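Local coordinates for thermophilic dibenzothiophene desulfurization enzyme C (Paenibacillus sp. A11-2, PDB 5XDC), which probably catalyses the FMNH2- and oxygen-dependent oxidation of dibenzothiophene to its sulfoxide and then to its sulfone, working as a tetrameric flavin monooxygenase, at residues T72-I77 / T248-L253; T56-K61 / S96-V101; H272-H277 / A297-F302. All coordinates share one frame; numbering follows the deposited sequence.

How the interactions relate
Interactions 1 and 3 share helix 247-276, the first near its start and the second at its end, with about 17 Å between their nearest atoms. Interaction 2 adjoins interaction 1: Ser96 OG and Thr251 OG1 lie 2.8 Å apart as a probable hydrogen bond, and Val73 packs on Leu57 and Leu58. All three contacts are buried, but interaction 1 lies deepest, its centre about 7 Å from the centre of the chain, whereas that of interaction 3 is about 28 Å from it, beside a subunit interface and a bound sulfate. The chemistry changes accordingly: a tyrosine hydroxyl on a backbone carbonyl beside aliphatic packing, then purely apolar contact, then a pair of hydroxyls next to charged groups.

Interaction 1: T72-I77 / T248-L253; sequences TVYEAI and TPITQL
Two first torsions bring Tyr74 and Leu253 together: CG of Tyr74 stands opposite its carbonyl carbon (chi1 -75°), sending the ring out from helix 70-83, while CG of Leu253 stands opposite its own backbone N (chi1 -165°), bringing a methyl over that ring. CD2 of Leu253 makes a CH-pi contact 3.9 Å from the centroid of the Tyr74 ring, over one face but offset toward the rim, and it comes closest to CZ, at 3.6 Å. The two side chains cross at about a right angle. Past the ring, the hydroxyl OH of Tyr74 donates to the backbone O of Ile250 over 2.9 Å, lying in the carbonyl plane on a lone pair, with a C=O...donor angle of 112°. This gives a buried phenol a backbone acceptor, and the same hydroxyl also touches CG2 of Ile250 at 3.6 Å. At the other rim of the ring, CE1 of Tyr74 rests against the backbone C of Leu253 at 3.5 Å. The hydrogen bond fixes where the hydroxyl end lies, while the methyl over the face is what would resist turning of the ring. Around them, the Tyr74 ring stacks on His257, and Val320 of helix 293-324 packs on Ile250 and Leu253. This is helix-to-helix packing in the acyl-CoA dehydrogenase-like fold, where a helix of the N-terminal domain lies against the helical bundle to which helix 247-276 belongs.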
ATOM      1  N   THR B  72     -13.702 -24.858 -16.673  1.00 16.92           N
ATOM      2  CA  THR B  72     -14.932 -25.148 -15.947  1.00 13.96           C
ATOM      3  C   THR B  72     -14.649 -25.554 -14.503  1.00 13.66           C
ATOM      4  O   THR B  72     -15.339 -25.110 -13.576  1.00 17.36           O
ATOM      5  CB  THR B  72     -15.703 -26.252 -16.675  1.00 18.81           C
ATOM      6  OG1 THR B  72     -16.059 -25.765 -17.978  1.00 20.68           O
ATOM      7  CG2 THR B  72     -16.957 -26.627 -15.922  1.00 19.03           C
ATOM      8  N   VAL B  73     -13.673 -26.438 -14.304  1.00 15.36           N
ATOM      9  CA  VAL B  73     -13.292 -26.859 -12.957  1.00 14.95           C
ATOM     10  C   VAL B  73     -12.911 -25.647 -12.109  1.00 12.29           C
ATOM     11  O   VAL B  73     -13.399 -25.478 -10.987  1.00 13.69           O
ATOM     12  CB  VAL B  73     -12.136 -27.870 -13.029  1.00 16.95           C
ATOM     13  CG1 VAL B  73     -11.611 -28.182 -11.634  1.00 14.75           C
ATOM     14  CG2 VAL B  73     -12.580 -29.159 -13.740  1.00 18.05           C
ATOM     15  N   TYR B  74     -12.025 -24.805 -12.629  1.00 14.98           N
ATOM     16  CA  TYR B  74     -11.567 -23.649 -11.862  1.00 12.25           C
ATOM     17  C   TYR B  74     -12.725 -22.719 -11.505  1.00 13.27           C
ATOM     18  O   TYR B  74     -12.794 -22.205 -10.379  1.00 15.04           O
ATOM     19  CB  TYR B  74     -10.483 -22.905 -12.644  1.00 13.57           C
ATOM     20  CG  TYR B  74      -9.133 -23.585 -12.659  1.00 12.69           C
ATOM     21  CD1 TYR B  74      -8.446 -23.837 -11.470  1.00 14.10           C
ATOM     22  CD2 TYR B  74      -8.523 -23.962 -13.855  1.00 12.86           C
ATOM     23  CE1 TYR B  74      -7.202 -24.452 -11.470  1.00 13.06           C
ATOM     24  CE2 TYR B  74      -7.274 -24.554 -13.871  1.00 11.91           C
ATOM     25  CZ  TYR B  74      -6.613 -24.802 -12.676  1.00 11.75           C
ATOM     26  OH  TYR B  74      -5.385 -25.400 -12.689  1.00 13.54           O
ATOM     27  N   GLU B  75     -13.635 -22.463 -12.454  1.00 15.26           N
ATOM     28  CA  GLU B  75     -14.769 -21.592 -12.162  1.00 15.72           C
ATOM     29  C   GLU B  75     -15.652 -22.202 -11.083  1.00 13.19           C
ATOM     30  O   GLU B  75     -16.144 -21.495 -10.190  1.00 14.89           O
ATOM     31  CB  GLU B  75     -15.557 -21.321 -13.449  1.00 19.23           C
ATOM     32  CG  GLU B  75     -16.725 -20.368 -13.253  1.00 32.60           C
ATOM     33  CD  GLU B  75     -17.333 -19.851 -14.562  1.00 44.63           C
ATOM     34  OE1 GLU B  75     -18.363 -19.151 -14.482  1.00 50.79           O
ATOM     35  OE2 GLU B  75     -16.795 -20.136 -15.659  1.00 37.79           O
ATOM     36  N   ALA B  76     -15.853 -23.525 -11.140  1.00 12.75           N
ATOM     37  CA  ALA B  76     -16.665 -24.206 -10.137  1.00 12.30           C
ATOM     38  C   ALA B  76     -15.998 -24.150  -8.766  1.00 11.92           C
ATOM     39  O   ALA B  76     -16.677 -23.978  -7.749  1.00 14.73           O
ATOM     40  CB  ALA B  76     -16.913 -25.659 -10.546  1.00 14.32           C
ATOM     41  N   ILE B  77     -14.674 -24.306  -8.723  1.00 13.73           N
ATOM     42  CA  ILE B  77     -13.941 -24.200  -7.458  1.00 13.68           C
ATOM     43  C   ILE B  77     -14.168 -22.829  -6.836  1.00 13.51           C
ATOM     44  O   ILE B  77     -14.466 -22.708  -5.641  1.00 14.13           O
ATOM     45  CB  ILE B  77     -12.441 -24.462  -7.683  1.00 12.04           C
ATOM     46  CG1 ILE B  77     -12.173 -25.937  -8.011  1.00 12.58           C
ATOM     47  CG2 ILE B  77     -11.623 -24.065  -6.453  1.00 14.55           C
ATOM     48  CD1 ILE B  77     -10.808 -26.211  -8.585  1.00 14.42           C
ATOM     49  N   THR B 248       2.143 -29.045 -10.422  1.00 14.66           N
ATOM     50  CA  THR B 248       2.307 -27.901  -9.524  1.00 12.48           C
ATOM     51  C   THR B 248       1.593 -26.665 -10.041  1.00 12.93           C
ATOM     52  O   THR B 248       0.809 -26.078  -9.280  1.00 11.71           O
ATOM     53  CB  THR B 248       3.790 -27.623  -9.284  1.00 14.91           C
ATOM     54  OG1 THR B 248       4.486 -28.861  -9.193  1.00 15.28           O
ATOM     55  CG2 THR B 248       3.971 -26.834  -7.980  1.00 15.07           C
ATOM     56  N   PRO B 249       1.801 -26.202 -11.284  1.00 13.04           N
ATOM     57  CA  PRO B 249       1.014 -25.041 -11.733  1.00 15.06           C
ATOM     58  C   PRO B 249      -0.478 -25.288 -11.675  1.00 11.08           C
ATOM     59  O   PRO B 249      -1.224 -24.388 -11.277  1.00 13.29           O
ATOM     60  CB  PRO B 249       1.510 -24.793 -13.168  1.00 13.57           C
ATOM     61  CG  PRO B 249       2.294 -26.025 -13.540  1.00 15.39           C
ATOM     62  CD  PRO B 249       2.827 -26.588 -12.271  1.00 15.33           C
ATOM     63  N   ILE B 250      -0.946 -26.495 -12.032  1.00 12.44           N
ATOM     64  CA  ILE B 250      -2.371 -26.800 -11.927  1.00 11.45           C
ATOM     65  C   ILE B 250      -2.853 -26.573 -10.504  1.00 12.69           C
ATOM     66  O   ILE B 250      -3.902 -25.961 -10.267  1.00 12.84           O
ATOM     67  CB  ILE B 250      -2.646 -28.248 -12.369  1.00 12.32           C
ATOM     68  CG1 ILE B 250      -2.500 -28.353 -13.889  1.00 15.66           C
ATOM     69  CG2 ILE B 250      -4.032 -28.699 -11.931  1.00 15.04           C
ATOM     70  CD1 ILE B 250      -2.498 -29.790 -14.395  1.00 17.63           C
ATOM     71  N   THR B 251      -2.104 -27.101  -9.546  1.00 13.36           N
ATOM     72  CA  THR B 251      -2.528 -27.069  -8.152  1.00 11.73           C
ATOM     73  C   THR B 251      -2.416 -25.663  -7.583  1.00 11.61           C
ATOM     74  O   THR B 251      -3.286 -25.225  -6.827  1.00 11.25           O
ATOM     75  CB  THR B 251      -1.690 -28.067  -7.355  1.00 13.39           C
ATOM     76  OG1 THR B 251      -1.954 -29.397  -7.829  1.00 14.70           O
ATOM     77  CG2 THR B 251      -2.019 -28.012  -5.851  1.00 11.58           C
ATOM     78  N   GLN B 252      -1.356 -24.947  -7.937  1.00 11.59           N
ATOM     79  CA  GLN B 252      -1.206 -23.574  -7.469  1.00 11.99           C
ATOM     80  C   GLN B 252      -2.288 -22.674  -8.052  1.00 14.81           C
ATOM     81  O   GLN B 252      -2.710 -21.714  -7.398  1.00 13.31           O
ATOM     82  CB  GLN B 252       0.203 -23.086  -7.808  1.00 10.87           C
ATOM     83  CG  GLN B 252       1.270 -23.766  -6.993  1.00 11.25           C
ATOM     84  CD  GLN B 252       1.369 -23.188  -5.585  1.00 11.89           C
ATOM     85  OE1 GLN B 252       1.224 -21.985  -5.400  1.00 12.66           O
ATOM     86  NE2 GLN B 252       1.606 -24.041  -4.596  1.00 14.06           N
ATOM     87  N   LEU B 253      -2.800 -22.992  -9.245  1.00 12.46           N
ATOM     88  CA  LEU B 253      -3.932 -22.236  -9.775  1.00 13.44           C
ATOM     89  C   LEU B 253      -5.256 -22.641  -9.132  1.00 11.27           C
ATOM     90  O   LEU B 253      -6.173 -21.812  -9.044  1.00 12.57           O
ATOM     91  CB  LEU B 253      -4.006 -22.371 -11.301  1.00 13.50           C
ATOM     92  CG  LEU B 253      -4.901 -21.352 -12.000  1.00 13.43           C
ATOM     93  CD1 LEU B 253      -4.390 -19.950 -11.836  1.00 13.66           C
ATOM     94  CD2 LEU B 253      -5.004 -21.670 -13.489  1.00 14.82           C
TER

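Interaction 2: T56-K61 / S96-V101; sequences TLLISK and SNFAYV
Leu58 and Ile59 meet Phe98 from a type I turn that runs from Thr56 to Ile59 and is closed by Ile59 N bonding to Thr56 O at 3.1 Å; across from it lies helix 85-104, with Leu58 CA and Phe98 CA 8.4 Å apart. The span is filled by the Phe98 ring, whose CG points away from the backbone N (chi1 177°), so that the side chain leaves its helix toward the turn. Leu58 and Ile59 meet the ring obliquely, on the same side of its plane but at different parts of its rim. CB of Leu58 touches CE2 of Phe98 at 3.6 Å, and its methyl CD1 reaches CD2 of Phe98 more loosely, at 4.1 Å. At the other half of the rim, CG1 of Ile59 lies 3.6 Å from CE1 of Phe98 and 3.8 Å from CZ. The outer part of the ring thus rests on two aliphatic side chains that are neighbours in sequence. No hydrogen bond crosses the contact; shape and apolar surface carry it. With a serine in place of Phe98, CB of Leu58 and CG1 of Ile59 would probably lose the ring they pack on, opening a gap between turn and helix and leaving a hydroxyl in apolar surroundings. The turn itself is tied by backbone hydrogen bonds to Leu66, Gly67 and Glu68, the run leading into helix 70-83, whose Trp70 and Val73 pack on Leu58. Helix 107-119 closes the group through Tyr114, which touches both Phe98 and Ile59, while Asn97 and Tyr100 of helix 85-104 pack on Leu169 of strand 167-174.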
ATOM      1  N   THR B  56     -16.483 -35.925 -11.256  1.00 16.26           N
ATOM      2  CA  THR B  56     -16.059 -36.565 -12.492  1.00 17.32           C
ATOM      3  C   THR B  56     -15.834 -35.562 -13.623  1.00 18.83           C
ATOM      4  O   THR B  56     -15.750 -35.966 -14.784  1.00 17.02           O
ATOM      5  CB  THR B  56     -17.091 -37.612 -12.935  1.00 15.78           C
ATOM      6  OG1 THR B  56     -18.260 -36.965 -13.439  1.00 15.54           O
ATOM      7  CG2 THR B  56     -17.502 -38.517 -11.779  1.00 17.28           C
ATOM      8  N   LEU B  57     -15.714 -34.263 -13.305  1.00 16.37           N
ATOM      9  CA  LEU B  57     -15.625 -33.232 -14.343  1.00 16.41           C
ATOM     10  C   LEU B  57     -14.556 -33.529 -15.384  1.00 16.69           C
ATOM     11  O   LEU B  57     -14.765 -33.278 -16.577  1.00 16.90           O
ATOM     12  CB  LEU B  57     -15.364 -31.853 -13.714  1.00 14.28           C
ATOM     13  CG  LEU B  57     -16.627 -31.077 -13.329  1.00 17.14           C
ATOM     14  CD1 LEU B  57     -16.317 -29.922 -12.370  1.00 17.08           C
ATOM     15  CD2 LEU B  57     -17.309 -30.526 -14.589  1.00 19.37           C
ATOM     16  N   LEU B  58     -13.389 -34.011 -14.965  1.00 14.66           N
ATOM     17  CA  LEU B  58     -12.257 -34.160 -15.872  1.00 15.66           C
ATOM     18  C   LEU B  58     -12.101 -35.576 -16.416  1.00 17.43           C
ATOM     19  O   LEU B  58     -11.215 -35.805 -17.248  1.00 22.08           O
ATOM     20  CB  LEU B  58     -10.950 -33.736 -15.187  1.00 16.12           C
ATOM     21  CG  LEU B  58     -10.818 -32.247 -14.853  1.00 15.85           C
ATOM     22  CD1 LEU B  58      -9.568 -32.009 -14.017  1.00 16.91           C
ATOM     23  CD2 LEU B  58     -10.787 -31.395 -16.111  1.00 17.64           C
ATOM     24  N   ILE B  59     -12.908 -36.527 -15.960  1.00 14.82           N
ATOM     25  CA  ILE B  59     -12.878 -37.872 -16.528  1.00 15.78           C
ATOM     26  C   ILE B  59     -13.578 -37.812 -17.882  1.00 14.47           C
ATOM     27  O   ILE B  59     -14.638 -37.198 -18.009  1.00 17.46           O
ATOM     28  CB  ILE B  59     -13.553 -38.878 -15.583  1.00 17.11           C
ATOM     29  CG1 ILE B  59     -12.734 -39.039 -14.294  1.00 16.34           C
ATOM     30  CG2 ILE B  59     -13.730 -40.259 -16.249  1.00 15.24           C
ATOM     31  CD1 ILE B  59     -13.471 -39.810 -13.209  1.00 17.58           C
ATOM     32  N   SER B  60     -12.977 -38.429 -18.895  1.00 14.58           N
ATOM     33  CA  SER B  60     -13.554 -38.403 -20.235  1.00 16.75           C
ATOM     34  C   SER B  60     -14.946 -39.023 -20.252  1.00 18.06           C
ATOM     35  O   SER B  60     -15.286 -39.885 -19.440  1.00 17.34           O
ATOM     36  CB  SER B  60     -12.661 -39.165 -21.203  1.00 18.51           C
ATOM     37  OG  SER B  60     -12.713 -40.549 -20.897  1.00 18.42           O
ATOM     38  N   LYS B  61     -15.755 -38.596 -21.220  1.00 18.18           N
ATOM     39  CA  LYS B  61     -17.067 -39.206 -21.386  1.00 18.71           C
ATOM     40  C   LYS B  61     -16.949 -40.695 -21.692  1.00 14.42           C
ATOM     41  O   LYS B  61     -17.786 -41.486 -21.240  1.00 17.94           O
ATOM     42  CB  LYS B  61     -17.851 -38.485 -22.486  1.00 19.77           C
ATOM     43  CG  LYS B  61     -18.269 -37.075 -22.094  1.00 17.84           C
ATOM     44  CD  LYS B  61     -19.105 -36.408 -23.176  1.00 25.10           C
ATOM     45  CE  LYS B  61     -19.553 -35.027 -22.733  1.00 36.17           C
ATOM     46  NZ  LYS B  61     -20.462 -34.406 -23.728  1.00 37.97           N
ATOM     47  N   SER B  96      -6.727 -31.563  -7.641  1.00 14.53           N
ATOM     48  CA  SER B  96      -5.276 -31.676  -7.552  1.00 13.24           C
ATOM     49  C   SER B  96      -4.857 -33.134  -7.453  1.00 11.94           C
ATOM     50  O   SER B  96      -3.937 -33.578  -8.148  1.00 12.59           O
ATOM     51  CB  SER B  96      -4.741 -30.889  -6.353  1.00 12.44           C
ATOM     52  OG  SER B  96      -3.366 -31.149  -6.148  1.00 12.88           O
ATOM     53  N   ASN B  97      -5.545 -33.901  -6.604  1.00 12.28           N
ATOM     54  CA  ASN B  97      -5.250 -35.321  -6.464  1.00 14.40           C
ATOM     55  C   ASN B  97      -5.517 -36.055  -7.772  1.00 13.15           C
ATOM     56  O   ASN B  97      -4.693 -36.863  -8.223  1.00 13.11           O
ATOM     57  CB  ASN B  97      -6.088 -35.925  -5.338  1.00 12.20           C
ATOM     58  CG  ASN B  97      -5.802 -35.286  -3.973  1.00 14.89           C
ATOM     59  OD1 ASN B  97      -4.698 -34.817  -3.719  1.00 17.59           O
ATOM     60  ND2 ASN B  97      -6.798 -35.278  -3.105  1.00 13.45           N
ATOM     61  N   PHE B  98      -6.644 -35.752  -8.404  1.00 13.91           N
ATOM     62  CA  PHE B  98      -6.972 -36.357  -9.686  1.00 14.33           C
ATOM     63  C   PHE B  98      -5.918 -36.033 -10.734  1.00 15.89           C
ATOM     64  O   PHE B  98      -5.504 -36.908 -11.499  1.00 14.08           O
ATOM     65  CB  PHE B  98      -8.339 -35.880 -10.153  1.00 14.53           C
ATOM     66  CG  PHE B  98      -8.699 -36.418 -11.494  1.00 16.20           C
ATOM     67  CD1 PHE B  98      -9.292 -37.659 -11.602  1.00 18.10           C
ATOM     68  CD2 PHE B  98      -8.376 -35.726 -12.647  1.00 16.55           C
ATOM     69  CE1 PHE B  98      -9.598 -38.190 -12.836  1.00 18.52           C
ATOM     70  CE2 PHE B  98      -8.684 -36.271 -13.900  1.00 19.98           C
ATOM     71  CZ  PHE B  98      -9.291 -37.492 -13.977  1.00 17.05           C
ATOM     72  N   ALA B  99      -5.475 -34.779 -10.791  1.00 13.48           N
ATOM     73  CA  ALA B  99      -4.451 -34.408 -11.758  1.00 14.19           C
ATOM     74  C   ALA B  99      -3.190 -35.233 -11.575  1.00 15.49           C
ATOM     75  O   ALA B  99      -2.586 -35.676 -12.557  1.00 14.32           O
ATOM     76  CB  ALA B  99      -4.136 -32.918 -11.648  1.00 13.10           C
ATOM     77  N   TYR B 100      -2.758 -35.441 -10.328  1.00 12.88           N
ATOM     78  CA  TYR B 100      -1.574 -36.253 -10.097  1.00 12.73           C
ATOM     79  C   TYR B 100      -1.780 -37.661 -10.639  1.00 10.99           C
ATOM     80  O   TYR B 100      -0.914 -38.210 -11.326  1.00 15.38           O
ATOM     81  CB  TYR B 100      -1.230 -36.293  -8.603  1.00 13.99           C
ATOM     82  CG  TYR B 100       0.147 -36.836  -8.368  1.00 12.94           C
ATOM     83  CD1 TYR B 100       0.394 -38.214  -8.360  1.00 14.29           C
ATOM     84  CD2 TYR B 100       1.232 -35.984  -8.209  1.00 13.70           C
ATOM     85  CE1 TYR B 100       1.667 -38.704  -8.178  1.00 14.67           C
ATOM     86  CE2 TYR B 100       2.503 -36.464  -8.022  1.00 14.08           C
ATOM     87  CZ  TYR B 100       2.728 -37.833  -8.021  1.00 14.86           C
ATOM     88  OH  TYR B 100       3.996 -38.312  -7.845  1.00 16.03           O
ATOM     89  N   VAL B 101      -2.928 -38.255 -10.336  1.00 12.79           N
ATOM     90  CA  VAL B 101      -3.219 -39.597 -10.834  1.00 14.47           C
ATOM     91  C   VAL B 101      -3.187 -39.613 -12.355  1.00 15.93           C
ATOM     92  O   VAL B 101      -2.573 -40.493 -12.972  1.00 16.43           O
ATOM     93  CB  VAL B 101      -4.573 -40.081 -10.297  1.00 12.53           C
ATOM     94  CG1 VAL B 101      -4.986 -41.392 -10.998  1.00 17.95           C
ATOM     95  CG2 VAL B 101      -4.524 -40.281  -8.786  1.00 12.60           C
TER

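Interaction 3: H272-H277 / A297-F302; sequences HYSRSH and AIYGEF. With SO4 (sulfate ion), chain L.
Two helices of the C-terminal domain, in the all-helical part of the acyl-CoA dehydrogenase-like fold, are joined by the hydroxyls of Ser274 and Tyr299, close to the end of helix 247-276. The CA atoms of the pair are 10.3 Å apart, and the tyrosine spans most of that distance. Ser274 OG and Tyr299 OH form a short hydrogen bond of 2.7 Å that either could donate; OG lies at the edge of the tyrosine ring, near its plane. Leu403 of a second subunit packs on both residues, and its backbone O accepts from Arg275 NH1. The rest of that guanidinium turns to a sulfate, probably from the crystallisation liquor. NE of Arg275 makes a weak bond of 3.3 Å to its O1, while O3 lies near the guanidinium plane at its edge, in a position that is less sure. The helix end is held by side chains folding back on it. Ser276 OG donates to His272 O over 3.0 Å, tilted from the carbonyl plane. Beyond it, Tyr273 O is gripped twice by His277, through N at 2.8 Å and through ND1 at 3.1 Å, the latter in the carbonyl plane on a lone pair.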
ATOM      1  N   HIS B 272     -23.990  -6.734   0.860  1.00 18.80           N
ATOM      2  CA  HIS B 272     -25.305  -7.042   1.414  1.00 21.72           C
ATOM      3  C   HIS B 272     -25.496  -6.414   2.787  1.00 22.18           C
ATOM      4  O   HIS B 272     -26.546  -5.819   3.065  1.00 20.92           O
ATOM      5  CB  HIS B 272     -25.487  -8.556   1.484  1.00 23.59           C
ATOM      6  CG  HIS B 272     -26.797  -8.975   2.075  1.00 31.74           C
ATOM      7  ND1 HIS B 272     -26.956  -9.241   3.417  1.00 47.73           N
ATOM      8  CD2 HIS B 272     -28.013  -9.158   1.508  1.00 41.44           C
ATOM      9  CE1 HIS B 272     -28.213  -9.577   3.653  1.00 44.12           C
ATOM     10  NE2 HIS B 272     -28.874  -9.536   2.510  1.00 40.99           N
ATOM     11  N   TYR B 273     -24.485  -6.516   3.653  1.00 18.46           N
ATOM     12  CA  TYR B 273     -24.557  -5.900   4.972  1.00 17.11           C
ATOM     13  C   TYR B 273     -24.671  -4.386   4.865  1.00 24.42           C
ATOM     14  O   TYR B 273     -25.479  -3.761   5.558  1.00 24.45           O
ATOM     15  CB  TYR B 273     -23.331  -6.273   5.801  1.00 18.56           C
ATOM     16  CG  TYR B 273     -23.382  -5.695   7.189  1.00 18.63           C
ATOM     17  CD1 TYR B 273     -22.926  -4.410   7.450  1.00 19.94           C
ATOM     18  CD2 TYR B 273     -23.891  -6.442   8.252  1.00 20.89           C
ATOM     19  CE1 TYR B 273     -22.977  -3.877   8.715  1.00 23.18           C
ATOM     20  CE2 TYR B 273     -23.953  -5.916   9.522  1.00 23.86           C
ATOM     21  CZ  TYR B 273     -23.500  -4.637   9.752  1.00 23.54           C
ATOM     22  OH  TYR B 273     -23.564  -4.137  11.028  1.00 28.03           O
ATOM     23  N   SER B 274     -23.850  -3.778   4.009  1.00 19.20           N
ATOM     24  CA  SER B 274     -23.871  -2.329   3.860  1.00 23.17           C
ATOM     25  C   SER B 274     -25.249  -1.843   3.423  1.00 20.76           C
ATOM     26  O   SER B 274     -25.760  -0.844   3.941  1.00 21.38           O
ATOM     27  CB  SER B 274     -22.802  -1.900   2.853  1.00 15.19           C
ATOM     28  OG  SER B 274     -21.499  -1.970   3.418  1.00 16.70           O
ATOM     29  N   ARG B 275     -25.865  -2.537   2.470  1.00 17.94           N
ATOM     30  CA  ARG B 275     -27.158  -2.102   1.963  1.00 20.94           C
ATOM     31  C   ARG B 275     -28.242  -2.197   3.029  1.00 29.82           C
ATOM     32  O   ARG B 275     -29.171  -1.380   3.035  1.00 28.89           O
ATOM     33  CB  ARG B 275     -27.547  -2.921   0.742  1.00 18.21           C
ATOM     34  CG  ARG B 275     -26.781  -2.513  -0.517  1.00 21.25           C
ATOM     35  CD  ARG B 275     -27.297  -3.195  -1.752  1.00 21.92           C
ATOM     36  NE  ARG B 275     -27.152  -4.646  -1.687  1.00 23.28           N
ATOM     37  CZ  ARG B 275     -26.168  -5.358  -2.231  1.00 26.97           C
ATOM     38  NH1 ARG B 275     -25.184  -4.778  -2.915  1.00 22.70           N
ATOM     39  NH2 ARG B 275     -26.172  -6.676  -2.074  1.00 22.83           N
ATOM     40  N   SER B 276     -28.145  -3.163   3.941  1.00 23.75           N
ATOM     41  CA  SER B 276     -29.221  -3.392   4.898  1.00 21.69           C
ATOM     42  C   SER B 276     -28.918  -2.834   6.277  1.00 28.49           C
ATOM     43  O   SER B 276     -29.803  -2.847   7.136  1.00 30.49           O
ATOM     44  CB  SER B 276     -29.531  -4.892   4.998  1.00 34.03           C
ATOM     45  OG  SER B 276     -28.398  -5.618   5.429  1.00 40.70           O
ATOM     46  N   HIS B 277     -27.702  -2.339   6.504  1.00 26.72           N
ATOM     47  CA  HIS B 277     -27.340  -1.616   7.721  1.00 34.37           C
ATOM     48  C   HIS B 277     -26.569  -0.362   7.302  1.00 44.64           C
ATOM     49  O   HIS B 277     -25.363  -0.242   7.535  1.00 35.80           O
ATOM     50  CB  HIS B 277     -26.523  -2.494   8.652  1.00 41.42           C
ATOM     51  CG  HIS B 277     -27.117  -3.849   8.873  1.00 33.38           C
ATOM     52  ND1 HIS B 277     -26.985  -4.876   7.966  1.00 47.25           N
ATOM     53  CD2 HIS B 277     -27.866  -4.339   9.888  1.00 45.84           C
ATOM     54  CE1 HIS B 277     -27.620  -5.945   8.416  1.00 37.34           C
ATOM     55  NE2 HIS B 277     -28.166  -5.642   9.579  1.00 50.41           N
ATOM     56  N   ALA B 297     -15.528   4.189  -2.201  1.00 13.29           N
ATOM     57  CA  ALA B 297     -14.153   4.014  -2.648  1.00 12.95           C
ATOM     58  C   ALA B 297     -13.600   2.653  -2.242  1.00 14.41           C
ATOM     59  O   ALA B 297     -12.846   2.027  -2.999  1.00 14.38           O
ATOM     60  CB  ALA B 297     -13.283   5.140  -2.092  1.00 15.40           C
ATOM     61  N   ILE B 298     -13.961   2.171  -1.057  1.00 13.45           N
ATOM     62  CA  ILE B 298     -13.496   0.854  -0.632  1.00 14.13           C
ATOM     63  C   ILE B 298     -14.075  -0.217  -1.536  1.00 12.11           C
ATOM     64  O   ILE B 298     -13.345  -1.078  -2.049  1.00 13.47           O
ATOM     65  CB  ILE B 298     -13.848   0.605   0.845  1.00 12.50           C
ATOM     66  CG1 ILE B 298     -12.967   1.467   1.739  1.00 14.46           C
ATOM     67  CG2 ILE B 298     -13.685  -0.887   1.201  1.00 15.49           C
ATOM     68  CD1 ILE B 298     -13.421   1.511   3.179  1.00 23.19           C
ATOM     69  N   TYR B 299     -15.392  -0.182  -1.764  1.00 14.70           N
ATOM     70  CA  TYR B 299     -15.993  -1.168  -2.657  1.00 14.78           C
ATOM     71  C   TYR B 299     -15.415  -1.067  -4.062  1.00 12.53           C
ATOM     72  O   TYR B 299     -15.155  -2.089  -4.705  1.00 15.07           O
ATOM     73  CB  TYR B 299     -17.514  -1.020  -2.688  1.00 14.28           C
ATOM     74  CG  TYR B 299     -18.151  -1.648  -1.464  1.00 12.64           C
ATOM     75  CD1 TYR B 299     -18.235  -3.031  -1.338  1.00 14.41           C
ATOM     76  CD2 TYR B 299     -18.664  -0.870  -0.436  1.00 14.63           C
ATOM     77  CE1 TYR B 299     -18.793  -3.614  -0.225  1.00 15.67           C
ATOM     78  CE2 TYR B 299     -19.217  -1.454   0.680  1.00 14.45           C
ATOM     79  CZ  TYR B 299     -19.284  -2.825   0.769  1.00 16.01           C
ATOM     80  OH  TYR B 299     -19.837  -3.424   1.879  1.00 16.03           O
ATOM     81  N   GLY B 300     -15.181   0.152  -4.542  1.00 12.91           N
ATOM     82  CA  GLY B 300     -14.681   0.315  -5.896  1.00 13.81           C
ATOM     83  C   GLY B 300     -13.268  -0.205  -6.056  1.00 12.79           C
ATOM     84  O   GLY B 300     -12.959  -0.898  -7.030  1.00 15.62           O
ATOM     85  N   GLU B 301     -12.390   0.122  -5.107  1.00 12.29           N
ATOM     86  CA  GLU B 301     -11.005  -0.335  -5.193  1.00 14.82           C
ATOM     87  C   GLU B 301     -10.940  -1.853  -5.248  1.00 16.61           C
ATOM     88  O   GLU B 301     -10.257  -2.430  -6.103  1.00 14.30           O
ATOM     89  CB  GLU B 301     -10.200   0.182  -4.002  1.00 18.52           C
ATOM     90  N   PHE B 302     -11.647  -2.518  -4.337  1.00 14.01           N
ATOM     91  CA  PHE B 302     -11.555  -3.968  -4.261  1.00 14.02           C
ATOM     92  C   PHE B 302     -12.327  -4.655  -5.382  1.00 12.83           C
ATOM     93  O   PHE B 302     -11.843  -5.654  -5.930  1.00 15.02           O
ATOM     94  CB  PHE B 302     -12.025  -4.448  -2.895  1.00 13.62           C
ATOM     95  CG  PHE B 302     -11.066  -4.120  -1.796  1.00 14.56           C
ATOM     96  CD1 PHE B 302      -9.745  -4.475  -1.903  1.00 15.29           C
ATOM     97  CD2 PHE B 302     -11.484  -3.439  -0.661  1.00 18.82           C
ATOM     98  CE1 PHE B 302      -8.851  -4.179  -0.903  1.00 21.98           C
ATOM     99  CE2 PHE B 302     -10.588  -3.146   0.342  1.00 19.93           C
ATOM    100  CZ  PHE B 302      -9.274  -3.501   0.214  1.00 22.45           C
TER
HETATM  101  S   SO4 L 503     -29.788  -7.195  -0.954  1.00 57.57           S
HETATM  102  O1  SO4 L 503     -30.207  -5.810  -1.142  1.00 61.52           O
HETATM  103  O2  SO4 L 503     -29.912  -7.956  -2.192  1.00 49.31           O
HETATM  104  O3  SO4 L 503     -28.390  -7.208  -0.543  1.00 55.06           O
HETATM  105  O4  SO4 L 503     -30.630  -7.810   0.070  1.00 80.38           O